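Local coordinates for prophage pi2 protein 01, integrase (Lactococcus lactis, PDB 3LYS) that probably binds DNA as the core-binding domain of a phage-family integrase, a tyrosine recombinase thought to insert phage DNA into the host chromosome, at residues 4-16 with 35-49. The protein carries 1 engineered substitution. Sequence-based numbering, arbitrary orientation.
Sequences IKQEISEYFKDWM and TLKYLKTYMPNVLIS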
loop_
_atom_site.group_PDB
_atom_site.type_symbol
_atom_site.label_atom_id
_atom_site.label_comp_id
_atom_site.label_asym_id
_atom_site.label_seq_id
_atom_site.Cartn_x
_atom_site.Cartn_y
_atom_site.Cartn_z
ATOM N N ILE A 4 8.034 -7.669 -12.390
ATOM C CA ILE A 4 8.212 -7.131 -11.022
ATOM C C ILE A 4 8.136 -8.213 -9.944
ATOM O O ILE A 4 7.052 -8.606 -9.496
ATOM C CB ILE A 4 7.160 -6.027 -10.663
ATOM C CG1 ILE A 4 7.381 -5.515 -9.230
ATOM C CG2 ILE A 4 5.743 -6.588 -10.780
ATOM C CD1 ILE A 4 8.699 -4.811 -8.979
ATOM N N LYS A 5 9.305 -8.688 -9.531
ATOM C CA LYS A 5 9.405 -9.715 -8.500
ATOM C C LYS A 5 10.038 -9.112 -7.253
ATOM O O LYS A 5 11.236 -8.824 -7.227
ATOM C CB LYS A 5 10.243 -10.903 -9.005
ATOM C CG LYS A 5 9.470 -11.919 -9.845
ATOM C CD LYS A 5 8.373 -12.600 -9.021
ATOM C CE LYS A 5 7.684 -13.721 -9.797
ATOM N NZ LYS A 5 8.629 -14.810 -10.181
ATOM N N GLN A 6 9.226 -8.915 -6.222
ATOM C CA GLN A 6 9.720 -8.345 -4.980
ATOM C C GLN A 6 8.590 -8.338 -3.934
ATOM O O GLN A 6 7.421 -8.538 -4.275
ATOM C CB GLN A 6 10.219 -6.926 -5.253
ATOM C CG GLN A 6 11.063 -6.321 -4.162
ATOM C CD GLN A 6 11.158 -4.825 -4.302
ATOM O OE1 GLN A 6 10.921 -4.279 -5.379
ATOM N NE2 GLN A 6 11.501 -4.146 -3.215
ATOM N N GLU A 7 8.926 -8.126 -2.664
ATOM C CA GLU A 7 7.900 -8.100 -1.630
ATOM C C GLU A 7 7.219 -6.760 -1.627
ATOM O O GLU A 7 7.870 -5.741 -1.763
ATOM C CB GLU A 7 8.502 -8.311 -0.256
ATOM C CG GLU A 7 9.309 -9.568 -0.147
ATOM C CD GLU A 7 9.667 -9.890 1.285
ATOM O OE1 GLU A 7 10.513 -10.796 1.468
ATOM O OE2 GLU A 7 9.099 -9.247 2.211
ATOM N N ILE A 8 5.906 -6.754 -1.464
ATOM C CA ILE A 8 5.175 -5.503 -1.431
ATOM C C ILE A 8 5.776 -4.558 -0.396
ATOM O O ILE A 8 6.010 -3.384 -0.684
ATOM C CB ILE A 8 3.707 -5.752 -1.085
ATOM C CG1 ILE A 8 2.969 -4.424 -0.931
ATOM C CG2 ILE A 8 3.607 -6.583 0.184
ATOM C CD1 ILE A 8 2.783 -3.696 -2.220
ATOM N N SER A 9 6.029 -5.065 0.809
ATOM C CA SER A 9 6.586 -4.235 1.882
ATOM C C SER A 9 7.917 -3.631 1.481
ATOM O O SER A 9 8.095 -2.413 1.519
ATOM C CB SER A 9 6.749 -5.056 3.175
ATOM O OG SER A 9 7.392 -6.312 2.944
ATOM N N GLU A 10 8.841 -4.495 1.073
ATOM C CA GLU A 10 10.173 -4.077 0.662
ATOM C C GLU A 10 10.140 -2.983 -0.395
ATOM O O GLU A 10 10.805 -1.957 -0.273
ATOM C CB GLU A 10 10.934 -5.279 0.134
ATOM C CG GLU A 10 12.400 -5.024 0.010
ATOM C CD GLU A 10 13.149 -6.267 -0.379
ATOM O OE1 GLU A 10 13.061 -7.280 0.356
ATOM O OE2 GLU A 10 13.834 -6.233 -1.427
ATOM N N TYR A 11 9.364 -3.227 -1.440
ATOM C CA TYR A 11 9.220 -2.276 -2.515
ATOM C C TYR A 11 8.682 -0.946 -2.016
ATOM O O TYR A 11 9.210 0.101 -2.362
ATOM C CB TYR A 11 8.293 -2.831 -3.592
ATOM C CG TYR A 11 7.787 -1.779 -4.545
ATOM C CD1 TYR A 11 6.552 -1.166 -4.334
ATOM C CD2 TYR A 11 8.570 -1.337 -5.613
ATOM C CE1 TYR A 11 6.105 -0.136 -5.150
ATOM C CE2 TYR A 11 8.139 -0.305 -6.438
ATOM C CZ TYR A 11 6.907 0.290 -6.199
ATOM O OH TYR A 11 6.490 1.321 -7.002
ATOM N N PHE A 12 7.633 -0.968 -1.204
ATOM C CA PHE A 12 7.071 0.284 -0.709
ATOM C C PHE A 12 8.156 1.176 -0.125
ATOM O O PHE A 12 8.222 2.360 -0.437
ATOM C CB PHE A 12 5.977 0.010 0.332
ATOM C CG PHE A 12 5.196 1.237 0.732
ATOM C CD1 PHE A 12 5.569 1.990 1.833
ATOM C CD2 PHE A 12 4.084 1.640 -0.002
ATOM C CE1 PHE A 12 4.845 3.125 2.202
ATOM C CE2 PHE A 12 3.355 2.774 0.359
ATOM C CZ PHE A 12 3.737 3.515 1.461
ATOM N N LYS A 13 9.011 0.609 0.719
ATOM C CA LYS A 13 10.093 1.380 1.330
ATOM C C LYS A 13 10.968 1.936 0.215
ATOM O O LYS A 13 11.228 3.132 0.168
ATOM C CB LYS A 13 10.920 0.488 2.255
ATOM C CG LYS A 13 12.067 1.192 2.964
ATOM C CD LYS A 13 12.743 0.263 3.985
ATOM C CE LYS A 13 13.807 0.994 4.804
ATOM N NZ LYS A 13 14.957 1.484 3.986
ATOM N N ASP A 14 11.406 1.053 -0.678
ATOM C CA ASP A 14 12.245 1.413 -1.826
ATOM C C ASP A 14 11.636 2.642 -2.516
ATOM O O ASP A 14 12.306 3.654 -2.716
ATOM C CB ASP A 14 12.295 0.205 -2.785
ATOM C CG ASP A 14 13.369 0.323 -3.859
ATOM O OD1 ASP A 14 13.424 1.375 -4.528
ATOM O OD2 ASP A 14 14.142 -0.652 -4.046
ATOM N N TRP A 15 10.352 2.531 -2.853
ATOM C CA TRP A 15 9.583 3.581 -3.517
ATOM C C TRP A 15 9.542 4.894 -2.731
ATOM O O TRP A 15 10.003 5.934 -3.214
ATOM C CB TRP A 15 8.144 3.103 -3.756
ATOM C CG TRP A 15 7.252 4.127 -4.396
ATOM C CD1 TRP A 15 7.261 4.505 -5.693
ATOM C CD2 TRP A 15 6.275 4.960 -3.736
ATOM N NE1 TRP A 15 6.362 5.528 -5.893
ATOM C CE2 TRP A 15 5.744 5.826 -4.708
ATOM C CE3 TRP A 15 5.808 5.058 -2.418
ATOM C CZ2 TRP A 15 4.764 6.781 -4.412
ATOM C CZ3 TRP A 15 4.834 6.008 -2.121
ATOM C CH2 TRP A 15 4.324 6.857 -3.119
HETATM N N MSE A 16 8.994 4.847 -1.518
HETATM C CA MSE A 16 8.864 6.046 -0.689
HETATM C C MSE A 16 10.154 6.820 -0.520
HETATM O O MSE A 16 10.150 8.047 -0.571
HETATM C CB MSE A 16 8.288 5.679 0.686
HETATM C CG MSE A 16 9.166 4.772 1.561
HETATM SE SE MSE A 16 8.333 4.246 3.284
HETATM C CE MSE A 16 8.342 5.944 4.167
ATOM N N THR A 35 2.527 3.465 7.124
ATOM C CA THR A 35 1.950 2.603 6.114
ATOM C C THR A 35 2.930 1.471 5.809
ATOM O O THR A 35 2.522 0.332 5.600
ATOM C CB THR A 35 1.635 3.420 4.862
ATOM O OG1 THR A 35 0.624 4.383 5.183
ATOM C CG2 THR A 35 1.143 2.524 3.751
ATOM N N LEU A 36 4.220 1.793 5.790
ATOM C CA LEU A 36 5.245 0.799 5.542
ATOM C C LEU A 36 5.153 -0.255 6.632
ATOM O O LEU A 36 5.054 -1.443 6.357
ATOM C CB LEU A 36 6.632 1.438 5.573
ATOM C CG LEU A 36 7.803 0.467 5.778
ATOM C CD1 LEU A 36 7.882 -0.510 4.623
ATOM C CD2 LEU A 36 9.094 1.248 5.908
ATOM N N LYS A 37 5.200 0.198 7.878
ATOM C CA LYS A 37 5.111 -0.679 9.043
ATOM C C LYS A 37 3.895 -1.586 8.903
ATOM O O LYS A 37 4.005 -2.811 8.955
ATOM C CB LYS A 37 4.993 0.179 10.309
ATOM C CG LYS A 37 5.035 -0.565 11.642
ATOM C CD LYS A 37 5.086 0.418 12.830
ATOM C CE LYS A 37 5.139 -0.322 14.168
ATOM N NZ LYS A 37 5.353 0.584 15.328
ATOM N N TYR A 38 2.733 -0.965 8.731
ATOM C CA TYR A 38 1.488 -1.704 8.556
ATOM C C TYR A 38 1.681 -2.785 7.512
ATOM O O TYR A 38 1.375 -3.951 7.739
ATOM C CB TYR A 38 0.376 -0.760 8.095
ATOM C CG TYR A 38 -0.222 0.091 9.186
ATOM C CD1 TYR A 38 -0.764 1.326 8.896
ATOM C CD2 TYR A 38 -0.297 -0.362 10.503
ATOM C CE1 TYR A 38 -1.376 2.091 9.873
ATOM C CE2 TYR A 38 -0.915 0.404 11.494
ATOM C CZ TYR A 38 -1.455 1.636 11.154
ATOM O OH TYR A 38 -2.114 2.409 12.079
ATOM N N LEU A 39 2.198 -2.379 6.364
ATOM C CA LEU A 39 2.437 -3.308 5.282
ATOM C C LEU A 39 3.244 -4.520 5.752
ATOM O O LEU A 39 2.910 -5.649 5.424
ATOM C CB LEU A 39 3.158 -2.592 4.143
ATOM C CG LEU A 39 2.711 -2.907 2.720
ATOM C CD1 LEU A 39 1.215 -2.757 2.579
ATOM C CD2 LEU A 39 3.423 -1.976 1.766
ATOM N N LYS A 40 4.290 -4.299 6.537
ATOM C CA LYS A 40 5.110 -5.409 6.997
ATOM C C LYS A 40 4.327 -6.393 7.846
ATOM O O LYS A 40 4.594 -7.598 7.842
ATOM C CB LYS A 40 6.325 -4.891 7.777
ATOM C CG LYS A 40 7.317 -4.096 6.952
ATOM C CD LYS A 40 8.546 -3.779 7.775
ATOM C CE LYS A 40 9.571 -3.000 6.965
ATOM N NZ LYS A 40 10.765 -2.632 7.783
ATOM N N THR A 41 3.351 -5.866 8.571
ATOM C CA THR A 41 2.500 -6.668 9.455
ATOM C C THR A 41 1.441 -7.447 8.660
ATOM O O THR A 41 1.564 -8.652 8.458
ATOM C CB THR A 41 1.778 -5.762 10.476
ATOM O OG1 THR A 41 2.745 -4.975 11.183
ATOM C CG2 THR A 41 1.002 -6.594 11.460
ATOM N N TYR A 42 0.410 -6.741 8.208
ATOM C CA TYR A 42 -0.671 -7.350 7.456
ATOM C C TYR A 42 -0.265 -8.096 6.198
ATOM O O TYR A 42 -0.934 -9.042 5.791
ATOM C CB TYR A 42 -1.698 -6.293 7.115
ATOM C CG TYR A 42 -2.382 -5.775 8.338
ATOM C CD1 TYR A 42 -3.570 -6.334 8.777
ATOM C CD2 TYR A 42 -1.833 -4.737 9.070
ATOM C CE1 TYR A 42 -4.201 -5.871 9.908
ATOM C CE2 TYR A 42 -2.453 -4.266 10.207
ATOM C CZ TYR A 42 -3.639 -4.834 10.620
ATOM O OH TYR A 42 -4.287 -4.360 11.731
HETATM N N MSE A 43 0.826 -7.681 5.572
HETATM C CA MSE A 43 1.281 -8.341 4.358
HETATM C C MSE A 43 2.740 -8.697 4.462
HETATM O O MSE A 43 3.592 -8.000 3.923
HETATM C CB MSE A 43 1.076 -7.439 3.152
HETATM C CG MSE A 43 -0.367 -7.272 2.758
HETATM SE SE MSE A 43 -0.527 -6.149 1.205
HETATM C CE MSE A 43 0.116 -7.372 -0.135
ATOM N N PRO A 44 3.048 -9.798 5.149
ATOM C CA PRO A 44 4.428 -10.248 5.324
ATOM C C PRO A 44 5.169 -10.535 4.021
ATOM O O PRO A 44 5.449 -9.626 3.234
ATOM C CB PRO A 44 4.271 -11.494 6.187
ATOM C CG PRO A 44 2.985 -12.046 5.693
ATOM C CD PRO A 44 2.113 -10.811 5.657
ATOM N N ASN A 45 5.486 -11.799 3.781
ATOM C CA ASN A 45 6.231 -12.147 2.582
ATOM C C ASN A 45 5.422 -12.061 1.295
ATOM O O ASN A 45 5.716 -12.745 0.312
ATOM C CB ASN A 45 6.824 -13.538 2.745
ATOM C CG ASN A 45 7.759 -13.622 3.924
ATOM O OD1 ASN A 45 8.786 -12.956 3.955
ATOM N ND2 ASN A 45 7.401 -14.434 4.911
ATOM N N VAL A 46 4.419 -11.195 1.291
ATOM C CA VAL A 46 3.569 -11.023 0.122
ATOM C C VAL A 46 4.322 -10.412 -1.068
ATOM O O VAL A 46 4.864 -9.309 -0.973
ATOM C CB VAL A 46 2.363 -10.131 0.470
ATOM C CG1 VAL A 46 1.297 -10.271 -0.591
ATOM C CG2 VAL A 46 1.828 -10.500 1.846
ATOM N N LEU A 47 4.368 -11.139 -2.182
ATOM C CA LEU A 47 5.038 -10.644 -3.383
ATOM C C LEU A 47 4.092 -9.812 -4.220
ATOM O O LEU A 47 2.955 -10.197 -4.478
ATOM C CB LEU A 47 5.565 -11.785 -4.243
ATOM C CG LEU A 47 7.037 -12.086 -4.081
ATOM C CD1 LEU A 47 7.311 -12.512 -2.654
ATOM C CD2 LEU A 47 7.438 -13.168 -5.062
ATOM N N ILE A 48 4.586 -8.666 -4.650
ATOM C CA ILE A 48 3.806 -7.742 -5.446
ATOM C C ILE A 48 3.100 -8.445 -6.627
ATOM O O ILE A 48 1.970 -8.096 -6.998
ATOM C CB ILE A 48 4.728 -6.626 -5.943
ATOM C CG1 ILE A 48 3.920 -5.527 -6.619
ATOM C CG2 ILE A 48 5.777 -7.207 -6.862
ATOM C CD1 ILE A 48 3.184 -4.646 -5.651
ATOM N N SER A 49 3.752 -9.459 -7.196
ATOM C CA SER A 49 3.200 -10.197 -8.337
ATOM C C SER A 49 2.163 -11.245 -7.955
ATOM O O SER A 49 1.592 -11.896 -8.829
ATOM C CB SER A 49 4.326 -10.880 -9.107
ATOM O OG SER A 49 4.944 -11.851 -8.300
#
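I8 and L39 meet at the apolar centre, their side chains crossing at about a right angle. I8 CG1 lies anti to the backbone N (chi1 175°) and carries CD1 to I48 CD1 at 3.6 Å. Its other branch, CG2, touches M43 CE at 3.6 Å and packs on V46 CB. L39 CD2 touches both I8 CG1 and F12 CB. The F12 ring reaches T35 with its far end, CZ to CG2 at 3.6 Å, and passes L36 obliquely. L36 is a knob in a hole made by S9, F12, K13 and M16.

Where helix 8-19 begins, the backbones of E7 and L47 form a single beta bridge. I8 N donates to V46 O at 2.8 Å. I48 N donates to Q6 O at 2.9 Å. The bridge ties the lead-in to helix 8-19 to the loop after helix 26-42. At the polar edge, K13 NZ turns away to a salt bridge with E17.

The axes of segments 8-16 and 35-42 run antiparallel at 168° and come within 8.9 Å, within the SAM-like core-binding domain. I51 adds to the apolar cluster round I8, M43 and V46. Helix 69-88 packs against the pair, with S82 meeting F12 and F75 meeting L39.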